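Local coordinates for SusD superfamily protein (Bacteroides fragilis NCTC 9343, PDB 3NQP) that probably binds glycans at the outer membrane, as SusD-family lipoproteins do alongside a TonB-dependent transporter, at residues G122-G136 against L206-T219. Sequence-based numbering, arbitrary orientation.
Sequences GLRAFYYFDLYRIYG and LMGEVYLWTSKVTT
Phe129 and Trp213 both carry CG opposite the backbone N (chi1 -178° and 180°), which sends each ring out from its helix into the seam between 122-135 and 206-216, where the edge of Phe129 meets the face of the Trp213 indole. Phe129 is a knob in a hole formed by Leu206, Glu209, Val210 and Trp213: Val210 CG2 sits 3.5 Å from the centroid of the Phe129 ring, almost on its normal, and Glu209 CG lies at the ring's edge, near its plane. In return Leu206 is a knob among Gly122, Ala125, Phe126 and Phe129, with CD2 3.6 Å from Gly122 O. Over the opposite face of Phe129 lies Arg133 NE, offset toward the ring's margin, with Phe129 CE2 over the centre of the guanidinium; the Arg133 chain bends at chi3 after laying CD over the six-membered ring of Trp213. The two helices run roughly parallel, at 35°, with their axes 11.2 Å apart, part of the helical, TPR-related framework of the SusD fold; helix 163-181 packs beside them, touching Ala125 and Tyr132. Arg133 NH2 holds Asp130 OD1 at 2.8 Å, while NH1 makes a longer, weak salt bridge to Glu209 OE2; a water bonded to both Arg133 NH2 and Glu209 OE2 reinforces that link. Glu209 OE1 turns to Tyr380 OH, Asp130 OD2 to His42, and Arg133 makes a cation-pi contact with Trp454, so the charged groups are tied into the surrounding chain. Further down the seam, Tyr132 presents CE1 3.6 Å from Trp213 NE1, the two rings oblique. One water collects Tyr132 OH, Trp213 NE1 (2.9 Å), Val217 O and Thr219 OG1. A second water joins Tyr132 O to Thr219 OG1, and Thr219 CG2 packs 3.9 Å from Gly136 CA, just past the helix end.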
# COMPACT_ATOMS: atom_id res chain seq x y z
N GLY A 122 1.47 17.83 -3.05
CA GLY A 122 1.82 16.42 -3.05
C GLY A 122 0.66 15.53 -2.63
O GLY A 122 0.43 14.46 -3.20
N LEU A 123 -0.02 15.92 -1.56
CA LEU A 123 -1.11 15.14 -1.02
C LEU A 123 -2.33 15.19 -1.90
O LEU A 123 -3.10 14.21 -1.96
CB LEU A 123 -1.46 15.63 0.39
CG LEU A 123 -0.45 15.26 1.48
CD1 LEU A 123 -0.89 15.90 2.85
CD2 LEU A 123 -0.23 13.76 1.65
N ARG A 124 -2.51 16.28 -2.64
CA ARG A 124 -3.65 16.32 -3.55
C ARG A 124 -3.41 15.35 -4.72
O ARG A 124 -4.33 14.64 -5.12
CB ARG A 124 -3.95 17.71 -4.08
CG ARG A 124 -5.29 17.77 -4.79
CD ARG A 124 -5.73 19.23 -4.96
NE ARG A 124 -4.87 19.93 -5.93
CZ ARG A 124 -5.03 21.20 -6.28
NH1 ARG A 124 -5.99 21.94 -5.73
NH2 ARG A 124 -4.24 21.74 -7.20
N ALA A 125 -2.17 15.27 -5.20
CA ALA A 125 -1.77 14.23 -6.14
C ALA A 125 -2.02 12.82 -5.57
O ALA A 125 -2.46 11.92 -6.26
CB ALA A 125 -0.28 14.37 -6.51
N PHE A 126 -1.62 12.63 -4.32
CA PHE A 126 -1.73 11.34 -3.68
C PHE A 126 -3.17 10.84 -3.69
O PHE A 126 -3.43 9.71 -4.08
CB PHE A 126 -1.21 11.43 -2.25
CG PHE A 126 -1.39 10.18 -1.47
CD1 PHE A 126 -0.45 9.18 -1.53
CD2 PHE A 126 -2.50 10.01 -0.67
CE1 PHE A 126 -0.61 8.03 -0.81
CE2 PHE A 126 -2.68 8.86 0.06
CZ PHE A 126 -1.72 7.86 -0.01
N TYR A 127 -4.08 11.67 -3.24
CA TYR A 127 -5.47 11.29 -3.18
C TYR A 127 -6.02 11.07 -4.58
O TYR A 127 -6.67 10.08 -4.84
CB TYR A 127 -6.30 12.35 -2.47
CG TYR A 127 -6.20 12.35 -0.95
CD1 TYR A 127 -6.53 11.21 -0.19
CD2 TYR A 127 -5.83 13.49 -0.27
CE1 TYR A 127 -6.47 11.23 1.23
CE2 TYR A 127 -5.79 13.52 1.14
CZ TYR A 127 -6.12 12.42 1.88
OH TYR A 127 -6.07 12.50 3.27
N TYR A 128 -5.73 11.97 -5.50
CA TYR A 128 -6.27 11.80 -6.85
C TYR A 128 -5.72 10.57 -7.58
O TYR A 128 -6.39 10.04 -8.47
CB TYR A 128 -6.12 13.08 -7.69
CG TYR A 128 -7.32 14.01 -7.51
CD1 TYR A 128 -8.59 13.67 -7.98
CD2 TYR A 128 -7.18 15.19 -6.87
CE1 TYR A 128 -9.70 14.51 -7.80
CE2 TYR A 128 -8.27 16.08 -6.71
CZ TYR A 128 -9.52 15.73 -7.18
OH TYR A 128 -10.59 16.62 -7.02
N PHE A 129 -4.53 10.12 -7.21
CA PHE A 129 -3.91 8.94 -7.84
C PHE A 129 -4.59 7.66 -7.35
O PHE A 129 -4.79 6.72 -8.14
CB PHE A 129 -2.39 8.93 -7.60
CG PHE A 129 -1.65 7.77 -8.25
CD1 PHE A 129 -1.83 7.44 -9.57
CD2 PHE A 129 -0.73 7.03 -7.51
CE1 PHE A 129 -1.13 6.40 -10.16
CE2 PHE A 129 -0.02 5.99 -8.06
CZ PHE A 129 -0.22 5.68 -9.42
N ASP A 130 -4.97 7.59 -6.07
CA ASP A 130 -5.85 6.50 -5.60
C ASP A 130 -7.18 6.55 -6.38
O ASP A 130 -7.65 5.50 -6.90
CB ASP A 130 -6.10 6.57 -4.11
CG ASP A 130 -5.02 5.81 -3.27
OD1 ASP A 130 -4.01 5.33 -3.83
OD2 ASP A 130 -5.20 5.73 -2.04
N LEU A 131 -7.80 7.73 -6.49
CA LEU A 131 -9.08 7.83 -7.19
C LEU A 131 -8.93 7.40 -8.65
O LEU A 131 -9.78 6.69 -9.19
CB LEU A 131 -9.68 9.25 -7.08
CG LEU A 131 -10.19 9.62 -5.67
CD1 LEU A 131 -10.58 11.05 -5.66
CD2 LEU A 131 -11.36 8.78 -5.17
N TYR A 132 -7.83 7.78 -9.30
CA TYR A 132 -7.59 7.36 -10.71
C TYR A 132 -7.41 5.86 -10.86
O TYR A 132 -7.94 5.25 -11.77
CB TYR A 132 -6.37 8.10 -11.26
CG TYR A 132 -5.84 7.71 -12.61
CD1 TYR A 132 -5.02 6.62 -12.76
CD2 TYR A 132 -6.20 8.45 -13.76
CE1 TYR A 132 -4.51 6.26 -13.98
CE2 TYR A 132 -5.68 8.12 -15.02
CZ TYR A 132 -4.82 7.02 -15.12
OH TYR A 132 -4.27 6.66 -16.33
N ARG A 133 -6.64 5.24 -9.96
CA ARG A 133 -6.43 3.80 -10.04
C ARG A 133 -7.67 2.97 -9.70
O ARG A 133 -7.84 1.85 -10.20
CB ARG A 133 -5.26 3.39 -9.16
CG ARG A 133 -3.94 3.97 -9.68
CD ARG A 133 -2.75 3.45 -8.88
NE ARG A 133 -2.75 3.99 -7.55
CZ ARG A 133 -1.84 3.73 -6.63
NH1 ARG A 133 -0.80 2.94 -6.92
NH2 ARG A 133 -1.94 4.29 -5.45
N ILE A 134 -8.51 3.50 -8.83
CA ILE A 134 -9.72 2.80 -8.41
C ILE A 134 -10.85 3.05 -9.40
O ILE A 134 -11.50 2.13 -9.80
CB ILE A 134 -10.15 3.25 -7.00
CG1 ILE A 134 -9.12 2.81 -5.97
CG2 ILE A 134 -11.61 2.76 -6.62
CD1 ILE A 134 -9.09 1.31 -5.72
N TYR A 135 -11.06 4.30 -9.80
CA TYR A 135 -12.25 4.69 -10.58
C TYR A 135 -11.95 5.14 -12.01
O TYR A 135 -12.89 5.19 -12.81
CB TYR A 135 -12.98 5.85 -9.89
CG TYR A 135 -13.53 5.49 -8.54
CD1 TYR A 135 -14.63 4.68 -8.43
CD2 TYR A 135 -12.93 5.96 -7.37
CE1 TYR A 135 -15.12 4.31 -7.18
CE2 TYR A 135 -13.41 5.61 -6.13
CZ TYR A 135 -14.52 4.79 -6.03
OH TYR A 135 -15.01 4.44 -4.80
N GLY A 136 -10.70 5.50 -12.32
CA GLY A 136 -10.39 6.12 -13.60
C GLY A 136 -10.77 7.59 -13.58
O GLY A 136 -10.19 8.41 -12.86
N LEU A 206 6.13 9.15 -5.00
CA LEU A 206 4.87 9.25 -5.70
C LEU A 206 5.10 9.48 -7.18
O LEU A 206 4.40 8.89 -8.01
CB LEU A 206 3.97 10.34 -5.09
CG LEU A 206 2.55 10.45 -5.62
CD1 LEU A 206 1.81 9.11 -5.60
CD2 LEU A 206 1.81 11.49 -4.76
N MSE A 207 6.06 10.32 -7.56
CA MSE A 207 6.29 10.53 -9.00
C MSE A 207 6.80 9.24 -9.63
O MSE A 207 6.41 8.89 -10.73
CB MSE A 207 7.25 11.69 -9.31
CG MSE A 207 6.73 13.03 -8.87
SE MSE A 207 7.94 14.47 -9.24
CE MSE A 207 7.51 14.62 -11.09
N GLY A 208 7.66 8.51 -8.92
CA GLY A 208 8.10 7.22 -9.40
C GLY A 208 6.93 6.27 -9.61
O GLY A 208 6.89 5.55 -10.60
N GLU A 209 5.98 6.28 -8.68
CA GLU A 209 4.84 5.36 -8.74
C GLU A 209 3.89 5.75 -9.88
O GLU A 209 3.45 4.91 -10.67
CB GLU A 209 4.08 5.34 -7.41
CG GLU A 209 3.19 4.14 -7.18
CD GLU A 209 2.56 4.18 -5.79
OE1 GLU A 209 2.42 5.25 -5.18
OE2 GLU A 209 2.23 3.13 -5.29
N VAL A 210 3.61 7.04 -9.98
CA VAL A 210 2.68 7.59 -10.99
C VAL A 210 3.24 7.43 -12.41
O VAL A 210 2.57 6.86 -13.28
CB VAL A 210 2.36 9.07 -10.71
CG1 VAL A 210 1.68 9.72 -11.95
CG2 VAL A 210 1.48 9.22 -9.43
N TYR A 211 4.48 7.85 -12.64
CA TYR A 211 5.09 7.73 -13.97
C TYR A 211 5.38 6.28 -14.42
O TYR A 211 5.21 5.93 -15.60
CB TYR A 211 6.32 8.65 -14.10
CG TYR A 211 5.93 10.11 -14.31
CD1 TYR A 211 5.63 10.92 -13.22
CD2 TYR A 211 5.84 10.64 -15.56
CE1 TYR A 211 5.27 12.20 -13.37
CE2 TYR A 211 5.45 11.97 -15.76
CZ TYR A 211 5.16 12.74 -14.65
OH TYR A 211 4.77 14.04 -14.80
N LEU A 212 5.74 5.38 -13.51
CA LEU A 212 5.79 3.99 -13.89
C LEU A 212 4.42 3.47 -14.32
O LEU A 212 4.29 2.78 -15.33
CB LEU A 212 6.28 3.08 -12.74
CG LEU A 212 6.37 1.61 -13.15
CD1 LEU A 212 7.30 1.32 -14.36
CD2 LEU A 212 6.82 0.81 -11.88
N TRP A 213 3.42 3.76 -13.52
CA TRP A 213 2.05 3.36 -13.83
C TRP A 213 1.64 3.86 -15.22
O TRP A 213 1.23 3.06 -16.06
CB TRP A 213 1.08 3.87 -12.77
CG TRP A 213 -0.30 3.50 -13.04
CD1 TRP A 213 -1.13 4.06 -14.02
CD2 TRP A 213 -1.08 2.46 -12.41
NE1 TRP A 213 -2.36 3.43 -14.00
CE2 TRP A 213 -2.35 2.46 -13.03
CE3 TRP A 213 -0.83 1.54 -11.36
CZ2 TRP A 213 -3.36 1.58 -12.64
CZ3 TRP A 213 -1.85 0.69 -10.99
CH2 TRP A 213 -3.10 0.72 -11.62
N THR A 214 1.80 5.15 -15.50
CA THR A 214 1.34 5.67 -16.80
C THR A 214 2.22 5.17 -17.95
O THR A 214 1.76 5.13 -19.09
CB THR A 214 1.19 7.21 -16.81
OG1 THR A 214 2.43 7.81 -16.46
CG2 THR A 214 0.11 7.63 -15.76
N SER A 215 3.46 4.77 -17.65
CA SER A 215 4.30 4.12 -18.65
C SER A 215 3.69 2.82 -19.20
O SER A 215 3.86 2.51 -20.38
CB SER A 215 5.68 3.78 -18.08
OG SER A 215 6.44 4.94 -17.73
N LYS A 216 2.98 2.09 -18.35
CA LYS A 216 2.56 0.74 -18.62
C LYS A 216 1.06 0.46 -18.76
O LYS A 216 0.66 -0.52 -19.39
CB LYS A 216 3.14 -0.19 -17.52
CG LYS A 216 4.64 -0.32 -17.67
CD LYS A 216 5.24 -1.23 -16.54
CE LYS A 216 4.88 -2.68 -16.68
NZ LYS A 216 5.86 -3.49 -15.84
N VAL A 217 0.24 1.32 -18.16
CA VAL A 217 -1.21 1.08 -18.06
C VAL A 217 -2.00 2.16 -18.81
O VAL A 217 -1.82 3.33 -18.58
CB VAL A 217 -1.68 1.09 -16.58
CG1 VAL A 217 -3.16 0.61 -16.43
CG2 VAL A 217 -0.77 0.17 -15.77
N THR A 218 -2.87 1.70 -19.70
CA THR A 218 -3.91 2.51 -20.33
C THR A 218 -5.18 2.48 -19.48
O THR A 218 -5.69 1.39 -19.13
CB THR A 218 -4.21 2.01 -21.76
OG1 THR A 218 -3.06 2.20 -22.58
CG2 THR A 218 -5.39 2.75 -22.36
N THR A 219 -5.67 3.65 -19.08
CA THR A 219 -7.01 3.76 -18.49
C THR A 219 -7.82 4.74 -19.31
O THR A 219 -7.43 5.89 -19.44
CB THR A 219 -6.95 4.22 -17.01
OG1 THR A 219 -6.06 3.35 -16.31
CG2 THR A 219 -8.35 4.16 -16.30
O HOH W 1 -6.69 3.21 -13.54
O HOH W 2 -3.54 4.27 -16.52
O HOH W 3 0.32 5.78 -3.47
O HOH W 4 -0.03 2.81 -3.81